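Nuclear transport factor 2 family protein (Rhodopseudomonas palustris, PDB 3DM8) is of unknown function but has an NTF2-like, SnoaL-type fold, may be an isomerase, and forms a two-chain assembly. Local coordinates at residues 36-41 against 120-125; 72-77 against 84-89; 99-104 against 126-131. One frame throughout, in Å; residues are numbered along the deposited sequence.

Contact 1 (36-41 against 120-125)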
loop_
_atom_site.group_PDB
_atom_site.type_symbol
_atom_site.label_atom_id
_atom_site.label_comp_id
_atom_site.label_asym_id
_atom_site.label_seq_id
_atom_site.Cartn_x
_atom_site.Cartn_y
_atom_site.Cartn_z
ATOM N N ALA A 36 4.107 11.950 -1.022
ATOM C CA ALA A 36 4.466 11.306 0.283
ATOM C C ALA A 36 4.776 9.859 0.147
ATOM O O ALA A 36 4.064 9.091 -0.504
ATOM C CB ALA A 36 3.342 11.527 1.388
ATOM N N ILE A 37 5.845 9.451 0.821
ATOM C CA ILE A 37 6.131 8.036 0.971
ATOM C C ILE A 37 6.133 7.751 2.437
ATOM O O ILE A 37 6.873 8.364 3.152
ATOM C CB ILE A 37 7.510 7.605 0.408
ATOM C CG1 ILE A 37 7.661 7.915 -1.059
ATOM C CG2 ILE A 37 7.739 6.074 0.647
ATOM C CD1 ILE A 37 9.153 7.812 -1.492
ATOM N N TYR A 38 5.278 6.839 2.878
ATOM C CA TYR A 38 5.104 6.617 4.312
ATOM C C TYR A 38 6.116 5.598 4.800
ATOM O O TYR A 38 6.018 4.414 4.541
ATOM C CB TYR A 38 3.670 6.177 4.649
ATOM C CG TYR A 38 2.677 7.258 4.283
ATOM C CD1 TYR A 38 1.894 7.141 3.146
ATOM C CD2 TYR A 38 2.572 8.424 5.028
ATOM C CE1 TYR A 38 1.026 8.102 2.773
ATOM C CE2 TYR A 38 1.671 9.422 4.644
ATOM C CZ TYR A 38 0.911 9.239 3.495
ATOM O OH TYR A 38 -0.008 10.165 3.043
ATOM N N GLY A 39 7.068 6.079 5.587
ATOM C CA GLY A 39 8.029 5.175 6.194
ATOM C C GLY A 39 8.937 5.896 7.168
ATOM O O GLY A 39 8.816 7.102 7.349
ATOM N N PRO A 40 9.829 5.159 7.811
ATOM C CA PRO A 40 10.521 5.683 8.984
ATOM C C PRO A 40 11.690 6.546 8.611
ATOM O O PRO A 40 12.732 6.048 8.187
ATOM C CB PRO A 40 11.013 4.430 9.708
ATOM C CG PRO A 40 11.019 3.371 8.766
ATOM C CD PRO A 40 10.052 3.723 7.625
ATOM N N ILE A 41 11.524 7.844 8.826
ATOM C CA ILE A 41 12.491 8.822 8.320
ATOM C C ILE A 41 13.779 8.756 9.102
ATOM O O ILE A 41 14.788 9.267 8.641
ATOM C CB ILE A 41 11.974 10.272 8.270
ATOM C CG1 ILE A 41 11.659 10.835 9.637
ATOM C CG2 ILE A 41 10.786 10.416 7.307
ATOM C CD1 ILE A 41 11.367 12.270 9.581
ATOM N N ARG A 120 1.366 9.009 -3.613
ATOM C CA ARG A 120 1.311 8.439 -2.275
ATOM C C ARG A 120 1.764 7.000 -2.363
ATOM O O ARG A 120 1.331 6.238 -3.243
ATOM C CB ARG A 120 -0.106 8.482 -1.701
ATOM C CG ARG A 120 -0.660 9.865 -1.380
ATOM C CD ARG A 120 0.149 10.542 -0.297
ATOM N NE ARG A 120 -0.453 11.786 0.156
ATOM C CZ ARG A 120 -0.198 12.968 -0.398
ATOM N NH1 ARG A 120 -0.750 14.053 0.061
ATOM N NH2 ARG A 120 0.644 13.045 -1.386
ATOM N N MET A 121 2.714 6.673 -1.523
ATOM C CA MET A 121 3.253 5.329 -1.451
ATOM C C MET A 121 3.224 4.775 -0.056
ATOM O O MET A 121 3.667 5.401 0.862
ATOM C CB MET A 121 4.684 5.286 -1.967
ATOM C CG MET A 121 5.262 3.924 -1.811
ATOM S SD MET A 121 6.974 3.763 -2.280
ATOM C CE MET A 121 6.570 3.950 -4.009
ATOM N N VAL A 122 2.684 3.577 0.050
ATOM C CA VAL A 122 2.710 2.727 1.257
ATOM C C VAL A 122 3.541 1.514 0.947
ATOM O O VAL A 122 3.338 0.837 -0.051
ATOM C CB VAL A 122 1.278 2.222 1.619
ATOM C CG1 VAL A 122 1.277 1.521 2.994
ATOM C CG2 VAL A 122 0.359 3.379 1.631
ATOM N N LEU A 123 4.461 1.184 1.836
ATOM C CA LEU A 123 5.168 -0.076 1.714
ATOM C C LEU A 123 5.342 -0.831 3.003
ATOM O O LEU A 123 4.970 -0.361 4.077
ATOM C CB LEU A 123 6.551 0.171 1.146
ATOM C CG LEU A 123 7.413 1.042 2.023
ATOM C CD1 LEU A 123 8.800 0.553 1.902
ATOM C CD2 LEU A 123 7.290 2.492 1.583
ATOM N N ASP A 124 5.757 -2.076 2.833
ATOM C CA ASP A 124 5.931 -3.018 3.983
ATOM C C ASP A 124 7.239 -2.628 4.662
ATOM O O ASP A 124 8.329 -3.152 4.408
ATOM C CB ASP A 124 5.816 -4.500 3.537
ATOM C CG ASP A 124 5.846 -5.483 4.733
ATOM O OD1 ASP A 124 6.157 -5.049 5.873
ATOM O OD2 ASP A 124 5.688 -6.707 4.526
ATOM N N THR A 125 7.071 -1.646 5.531
ATOM C CA THR A 125 8.158 -0.934 6.169
ATOM C C THR A 125 8.842 -1.785 7.244
ATOM O O THR A 125 10.027 -1.667 7.435
ATOM C CB THR A 125 7.709 0.412 6.753
ATOM O OG1 THR A 125 6.475 0.207 7.455
ATOM C CG2 THR A 125 7.562 1.468 5.601
HETATM O O HOH W 1 4.290 2.475 4.375
#

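Contact 2 (72-77 against 84-89)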
loop_
_atom_site.group_PDB
_atom_site.type_symbol
_atom_site.label_atom_id
_atom_site.label_comp_id
_atom_site.label_asym_id
_atom_site.label_seq_id
_atom_site.Cartn_x
_atom_site.Cartn_y
_atom_site.Cartn_z
ATOM N N TYR A 72 12.097 -5.835 -11.222
ATOM C CA TYR A 72 10.768 -5.299 -10.939
ATOM C C TYR A 72 9.724 -6.359 -11.136
ATOM O O TYR A 72 9.817 -7.123 -12.092
ATOM C CB TYR A 72 10.440 -4.182 -11.900
ATOM C CG TYR A 72 11.363 -2.995 -11.828
ATOM C CD1 TYR A 72 12.667 -3.069 -12.301
ATOM C CD2 TYR A 72 10.919 -1.789 -11.294
ATOM C CE1 TYR A 72 13.525 -1.954 -12.243
ATOM C CE2 TYR A 72 11.756 -0.679 -11.240
ATOM C CZ TYR A 72 13.062 -0.762 -11.719
ATOM O OH TYR A 72 13.887 0.363 -11.644
ATOM N N HIS A 73 8.751 -6.399 -10.232
ATOM C CA HIS A 73 7.583 -7.230 -10.422
ATOM C C HIS A 73 6.299 -6.470 -10.135
ATOM O O HIS A 73 6.062 -6.020 -9.036
ATOM C CB HIS A 73 7.585 -8.495 -9.593
ATOM C CG HIS A 73 6.444 -9.388 -9.943
ATOM N ND1 HIS A 73 5.422 -9.673 -9.064
ATOM C CD2 HIS A 73 6.103 -9.973 -11.119
ATOM C CE1 HIS A 73 4.525 -10.434 -9.666
ATOM N NE2 HIS A 73 4.912 -10.628 -10.914
ATOM N N ARG A 74 5.483 -6.392 -11.152
ATOM C CA ARG A 74 4.221 -5.631 -11.088
ATOM C C ARG A 74 3.081 -6.599 -10.802
ATOM O O ARG A 74 2.749 -7.447 -11.648
ATOM C CB ARG A 74 3.990 -4.945 -12.435
ATOM C CG ARG A 74 3.355 -3.568 -12.372
ATOM C CD ARG A 74 4.474 -2.507 -12.457
ATOM N NE ARG A 74 3.999 -1.183 -12.055
ATOM C CZ ARG A 74 4.737 -0.078 -12.097
ATOM N NH1 ARG A 74 5.994 -0.145 -12.526
ATOM N NH2 ARG A 74 4.212 1.083 -11.710
ATOM N N GLU A 75 2.456 -6.436 -9.635
ATOM C CA GLU A 75 1.479 -7.398 -9.112
ATOM C C GLU A 75 0.051 -7.052 -9.418
ATOM O O GLU A 75 -0.758 -7.921 -9.702
ATOM C CB GLU A 75 1.684 -7.593 -7.611
ATOM C CG GLU A 75 3.024 -8.288 -7.316
ATOM C CD GLU A 75 3.458 -8.325 -5.810
ATOM O OE1 GLU A 75 2.922 -7.587 -4.933
ATOM O OE2 GLU A 75 4.392 -9.090 -5.509
ATOM N N SER A 76 -0.280 -5.776 -9.335
ATOM C CA SER A 76 -1.633 -5.292 -9.651
ATOM C C SER A 76 -1.450 -3.910 -10.244
ATOM O O SER A 76 -0.592 -3.163 -9.799
ATOM C CB SER A 76 -2.525 -5.112 -8.402
ATOM O OG SER A 76 -2.367 -6.113 -7.396
ATOM N N VAL A 77 -2.277 -3.586 -11.196
ATOM C CA VAL A 77 -2.281 -2.255 -11.806
ATOM C C VAL A 77 -3.702 -1.872 -12.170
ATOM O O VAL A 77 -4.416 -2.618 -12.850
ATOM C CB VAL A 77 -1.449 -2.229 -13.096
ATOM C CG1 VAL A 77 -1.469 -0.837 -13.697
ATOM C CG2 VAL A 77 -0.009 -2.697 -12.829
ATOM N N ALA A 84 -3.645 6.458 -11.461
ATOM C CA ALA A 84 -3.347 5.032 -11.431
ATOM C C ALA A 84 -3.067 4.583 -10.016
ATOM O O ALA A 84 -2.641 5.384 -9.175
ATOM C CB ALA A 84 -2.162 4.702 -12.341
ATOM N N ALA A 85 -3.308 3.297 -9.781
ATOM C CA ALA A 85 -2.850 2.624 -8.542
ATOM C C ALA A 85 -2.153 1.338 -8.903
ATOM O O ALA A 85 -2.536 0.628 -9.844
ATOM C CB ALA A 85 -4.038 2.347 -7.595
ATOM N N SER A 86 -1.068 1.053 -8.210
ATOM C CA SER A 86 -0.433 -0.211 -8.446
ATOM C C SER A 86 0.390 -0.725 -7.325
ATOM O O SER A 86 0.776 0.001 -6.419
ATOM C CB SER A 86 0.386 -0.145 -9.710
ATOM O OG SER A 86 1.462 0.785 -9.574
ATOM N N MET A 87 0.552 -2.017 -7.394
ATOM C CA MET A 87 1.329 -2.768 -6.445
ATOM C C MET A 87 2.515 -3.379 -7.154
ATOM O O MET A 87 2.344 -4.124 -8.109
ATOM C CB MET A 87 0.521 -3.890 -5.891
ATOM C CG MET A 87 1.405 -4.634 -4.988
ATOM S SD MET A 87 0.803 -4.200 -3.361
ATOM C CE MET A 87 -0.149 -5.636 -3.298
ATOM N N VAL A 88 3.717 -3.067 -6.676
ATOM C CA VAL A 88 4.932 -3.547 -7.307
ATOM C C VAL A 88 5.972 -3.920 -6.277
ATOM O O VAL A 88 6.022 -3.348 -5.190
ATOM C CB VAL A 88 5.512 -2.504 -8.287
ATOM C CG1 VAL A 88 4.402 -1.878 -9.133
ATOM C CG2 VAL A 88 6.328 -1.416 -7.567
ATOM N N ARG A 89 6.772 -4.895 -6.652
ATOM C CA ARG A 89 7.905 -5.362 -5.848
ATOM C C ARG A 89 9.215 -5.047 -6.577
ATOM O O ARG A 89 9.369 -5.268 -7.763
ATOM C CB ARG A 89 7.817 -6.844 -5.595
ATOM C CG ARG A 89 8.077 -7.197 -4.162
ATOM C CD ARG A 89 8.575 -8.569 -4.000
ATOM N NE ARG A 89 8.221 -9.418 -5.119
ATOM C CZ ARG A 89 9.077 -10.299 -5.617
ATOM N NH1 ARG A 89 10.286 -10.388 -5.075
ATOM N NH2 ARG A 89 8.732 -11.082 -6.631
#

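Contact 3 (99-104 against 126-131)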
loop_
_atom_site.group_PDB
_atom_site.type_symbol
_atom_site.label_atom_id
_atom_site.label_comp_id
_atom_site.label_asym_id
_atom_site.label_seq_id
_atom_site.Cartn_x
_atom_site.Cartn_y
_atom_site.Cartn_z
ATOM N N ARG A 99 23.869 -5.107 0.381
ATOM C CA ARG A 99 22.771 -5.859 1.008
ATOM C C ARG A 99 21.586 -6.061 0.003
ATOM O O ARG A 99 21.104 -5.096 -0.552
ATOM C CB ARG A 99 22.313 -5.075 2.254
ATOM C CG ARG A 99 21.224 -5.760 3.052
ATOM C CD ARG A 99 21.673 -7.164 3.373
ATOM N NE ARG A 99 20.769 -7.818 4.314
ATOM C CZ ARG A 99 21.029 -8.989 4.889
ATOM N NH1 ARG A 99 22.156 -9.618 4.611
ATOM N NH2 ARG A 99 20.163 -9.531 5.735
ATOM N N PRO A 100 21.132 -7.307 -0.250
ATOM C CA PRO A 100 19.909 -7.423 -1.017
ATOM C C PRO A 100 18.659 -7.163 -0.250
ATOM O O PRO A 100 18.453 -7.651 0.865
ATOM C CB PRO A 100 19.884 -8.885 -1.477
ATOM C CG PRO A 100 21.102 -9.488 -1.032
ATOM C CD PRO A 100 21.753 -8.618 -0.022
ATOM N N ILE A 101 17.785 -6.426 -0.895
ATOM C CA ILE A 101 16.576 -6.042 -0.243
ATOM C C ILE A 101 15.440 -6.134 -1.242
ATOM O O ILE A 101 15.593 -5.750 -2.366
ATOM C CB ILE A 101 16.676 -4.614 0.325
ATOM C CG1 ILE A 101 17.778 -4.529 1.395
ATOM C CG2 ILE A 101 15.270 -4.151 0.839
ATOM C CD1 ILE A 101 18.081 -3.106 1.819
ATOM N N SER A 102 14.342 -6.718 -0.805
ATOM C CA SER A 102 13.086 -6.745 -1.608
ATOM C C SER A 102 12.080 -5.830 -0.943
ATOM O O SER A 102 11.916 -5.868 0.286
ATOM C CB SER A 102 12.601 -8.198 -1.723
ATOM O OG SER A 102 11.285 -8.310 -2.234
ATOM N N VAL A 103 11.433 -4.981 -1.732
ATOM C CA VAL A 103 10.494 -3.972 -1.228
ATOM C C VAL A 103 9.166 -4.111 -1.940
ATOM O O VAL A 103 9.127 -4.058 -3.158
ATOM C CB VAL A 103 11.040 -2.558 -1.480
ATOM C CG1 VAL A 103 10.140 -1.516 -0.852
ATOM C CG2 VAL A 103 12.457 -2.426 -0.899
ATOM N N ARG A 104 8.085 -4.302 -1.177
ATOM C CA ARG A 104 6.775 -4.350 -1.766
ATOM C C ARG A 104 6.036 -3.038 -1.481
ATOM O O ARG A 104 5.947 -2.596 -0.330
ATOM C CB ARG A 104 5.959 -5.495 -1.192
ATOM C CG ARG A 104 4.662 -5.550 -1.858
ATOM C CD ARG A 104 3.821 -6.683 -1.375
ATOM N NE ARG A 104 3.974 -7.854 -2.253
ATOM C CZ ARG A 104 4.631 -8.955 -1.926
ATOM N NH1 ARG A 104 5.289 -9.067 -0.778
ATOM N NH2 ARG A 104 4.689 -9.936 -2.798
ATOM N N PHE A 126 8.103 -2.657 7.916
ATOM C CA PHE A 126 8.736 -3.519 8.907
ATOM C C PHE A 126 9.657 -4.508 8.208
ATOM O O PHE A 126 10.828 -4.727 8.608
ATOM C CB PHE A 126 7.693 -4.211 9.817
ATOM C CG PHE A 126 8.307 -5.036 10.932
ATOM C CD1 PHE A 126 8.640 -4.442 12.125
ATOM C CD2 PHE A 126 8.540 -6.380 10.774
ATOM C CE1 PHE A 126 9.220 -5.174 13.132
ATOM C CE2 PHE A 126 9.106 -7.137 11.773
ATOM C CZ PHE A 126 9.442 -6.543 12.956
ATOM N N ASP A 127 9.161 -5.102 7.151
ATOM C CA ASP A 127 9.948 -6.082 6.401
ATOM C C ASP A 127 11.178 -5.399 5.841
ATOM O O ASP A 127 12.301 -5.942 5.894
ATOM C CB ASP A 127 9.138 -6.708 5.282
ATOM C CG ASP A 127 9.832 -7.870 4.664
ATOM O OD1 ASP A 127 9.928 -7.898 3.440
ATOM O OD2 ASP A 127 10.271 -8.761 5.399
ATOM N N LEU A 128 10.998 -4.152 5.407
ATOM C CA LEU A 128 12.126 -3.378 4.823
ATOM C C LEU A 128 13.189 -3.164 5.891
ATOM O O LEU A 128 14.387 -3.407 5.677
ATOM C CB LEU A 128 11.684 -2.007 4.254
ATOM C CG LEU A 128 12.707 -0.956 3.838
ATOM C CD1 LEU A 128 13.772 -1.463 2.843
ATOM C CD2 LEU A 128 12.042 0.365 3.285
ATOM N N VAL A 129 12.756 -2.722 7.065
ATOM C CA VAL A 129 13.703 -2.370 8.157
ATOM C C VAL A 129 14.421 -3.636 8.587
ATOM O O VAL A 129 15.623 -3.630 8.834
ATOM C CB VAL A 129 13.035 -1.661 9.400
ATOM C CG1 VAL A 129 13.964 -1.744 10.634
ATOM C CG2 VAL A 129 12.658 -0.204 9.093
ATOM N N GLU A 130 13.677 -4.731 8.694
ATOM C CA GLU A 130 14.284 -5.989 9.110
ATOM C C GLU A 130 15.365 -6.442 8.162
ATOM O O GLU A 130 16.469 -6.901 8.572
ATOM C CB GLU A 130 13.263 -7.099 9.262
ATOM C CG GLU A 130 12.426 -6.925 10.512
ATOM C CD GLU A 130 12.238 -8.209 11.308
ATOM O OE1 GLU A 130 12.054 -9.292 10.691
ATOM O OE2 GLU A 130 12.238 -8.120 12.565
ATOM N N GLN A 131 15.053 -6.334 6.880
ATOM C CA GLN A 131 16.012 -6.754 5.845
ATOM C C GLN A 131 17.244 -5.877 5.844
ATOM O O GLN A 131 18.380 -6.371 5.685
ATOM C CB GLN A 131 15.379 -6.708 4.461
ATOM C CG GLN A 131 14.397 -7.778 4.157
ATOM C CD GLN A 131 13.857 -7.579 2.753
ATOM O OE1 GLN A 131 14.523 -7.912 1.759
ATOM N NE2 GLN A 131 12.664 -7.005 2.657
HETATM O O HOH W 2 16.062 -9.774 1.057
#

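Contact 1 (36-41 against 120-125)
Strand 36-38 and strand 120-123 run side by side in the same direction, axes 4.8 Å apart and 13° off parallel, joined by M121 N donating to A36 O at 3.0 Å and Y38 N donating, almost straight, to M121 O at 3.0 Å. M121 thus spans the two residues flanking I37. Further along, the bonding passes to a water, which donates to Y38 O at 2.6 Å and accepts from L123 N. On one face of the sheet, I37 and M121 point the same way. I37 CG2 touches M121 SD at 3.8 Å and L123 CD2 at 3.7 Å, and the apolar layer continues onto M105 and V103 of strand 100-112. This is the one parallel pairing in the mixed sheet of the NTF2-like fold, and it ties an early strand of the chain to the last one. The other face carries A36, Y38, R120 and V122. The Y38 ring, CG set beside the backbone N (chi1 -63°), folds back along its strand, bringing Y38 OH within 3.4 Å of R120 CD. Ring and guanidinium planes stand 76° apart. A36 CB sits over one face of that guanidinium, whose NH1 forms a salt bridge with D34. The same ring meets R104 of the second subunit in a cation-pi contact, so an alanine in place of Y38 would probably leave that arginine without its aromatic mate and a gap beside R120 CD. Past the strand, T125 CG2 lies against Y38 O at 3.5 Å and also packs on G39 CA and the P40 ring. T125 OG1 turns to the dimer instead, hydrogen-bonded to D124 OD1 of the second subunit.

Contact 2 (72-77 against 84-89)
M87 O is gripped by two successive amides of the facing strand: E75 N at 2.8 Å, tilted 18° from the carbonyl plane, and S76 N more weakly at 3.3 Å. The antiparallel bonding is regular to either side. R89 N donates to H73 O at 2.7 Å, with H73 N returning the bond to R89 O, while M87 N donates to S76 O at 2.9 Å. E75 is the extra residue, its backbone coiled as in a helix (psi -40°), and its side chain leans toward strand 84-89. There the chain, extended beyond CG, crosses M87 and places OE1 3.3 Å from M87 CG. The other carboxylate oxygen, E75 OE2, comes to the edge of the R89 guanidinium in a long salt bridge, 3.9 Å from R89 NE, with the two flat groups 33° apart; its stronger partner is R104 on the next strand. Two arginines thus approach the same carboxylate oxygen, R104 closely and R89 at long range, which would probably help keep it ionised. H73 presents its ring edge to the same OE2. M87 and S76 also pack on V122 and F108 of the second subunit. On the opposite face, R74 bends at chi2 and runs alongside V88, laying a guanidinium face over the valine; the close approach is doubtful, V88 being modelled in two conformers. R74 NH2 makes at most a weak bond to S86 OG, 3.5 Å away and also in two conformers. This face lies against helix 5-19, where W7 touches R74 and V77. Two residues, E75 and S76, opposite one, M87, make a classic beta bulge, set in the hairpin of strands 67-79 and 83-94 at the margin of the NTF2-like sheet.

Contact 3 (99-104 against 126-131)
Q131 sets CG beside its backbone N (chi1 -73°) and runs straight on from there (chi2 180°), which carries its amide from the helix to the backbone of S102. Both ends of that amide are used. Q131 OE1 accepts from S102 N at 2.8 Å in a nearly straight bond (175°), and Q131 NE2 donates to S102 O at 2.7 Å, lying in the plane of that carbonyl. The glutamine thus takes up the N-H and C=O of one residue, much as a neighbouring strand would. Strand 115-123 pairs with strand 100-112 farther along, but the chain has turned into helix 125-133 by S102, while I101 and V103 bond on their other side to strand 83-94. A water adds a second donor to Q131 OE1 at 2.5 Å and links it to P100 O, and NE2 has a further, weak bond back to D127 O. R99 bends at chi2 to come alongside the helix, where NE donates to Q131 O at 3.1 Å, the oxygen sitting at the guanidinium edge and close to its plane. Beside these polar contacts, L128 CD1 wedges against I101 CG2 at 3.7 Å and V103 CG2 at 4.1 Å. L123, F44 and F47 also touch this leucine, so the helix, running almost antiparallel to the strand, packs on the sheet through an apolar side, consistent with the helix-on-sheet packing of NTF2-like folds. The bonds at S102 occupy a strand N-H and C=O with an uncharged amide, probably in place of a strand partner. The arginine, by contrast, brings its positive charge to a carbonyl near the helix C-terminus, where the helix dipole would probably welcome it.

In the fold
All three contacts are partly buried and reach one sheet, but their chemistry differs. Contact 1 is a parallel strand pair, contact 2 an antiparallel pair interrupted by a bulge, and contact 3 sets a helix against a strand mainly through one side-chain amide, with an arginine bond and a leucine beside it. Contact 3, about 15 Å from the chain centre, lies farthest out; contact 1, at 10 Å, is the most central. The second segments of contacts 1 and 3 follow directly in the chain, from strand 115-123 into helix 125-133, and L123 packs on V103 and L128. Contacts 2 and 3 meet in the salt bridge of E75 with R104. Contact 2 does not touch contact 1, yet all three reach the second subunit.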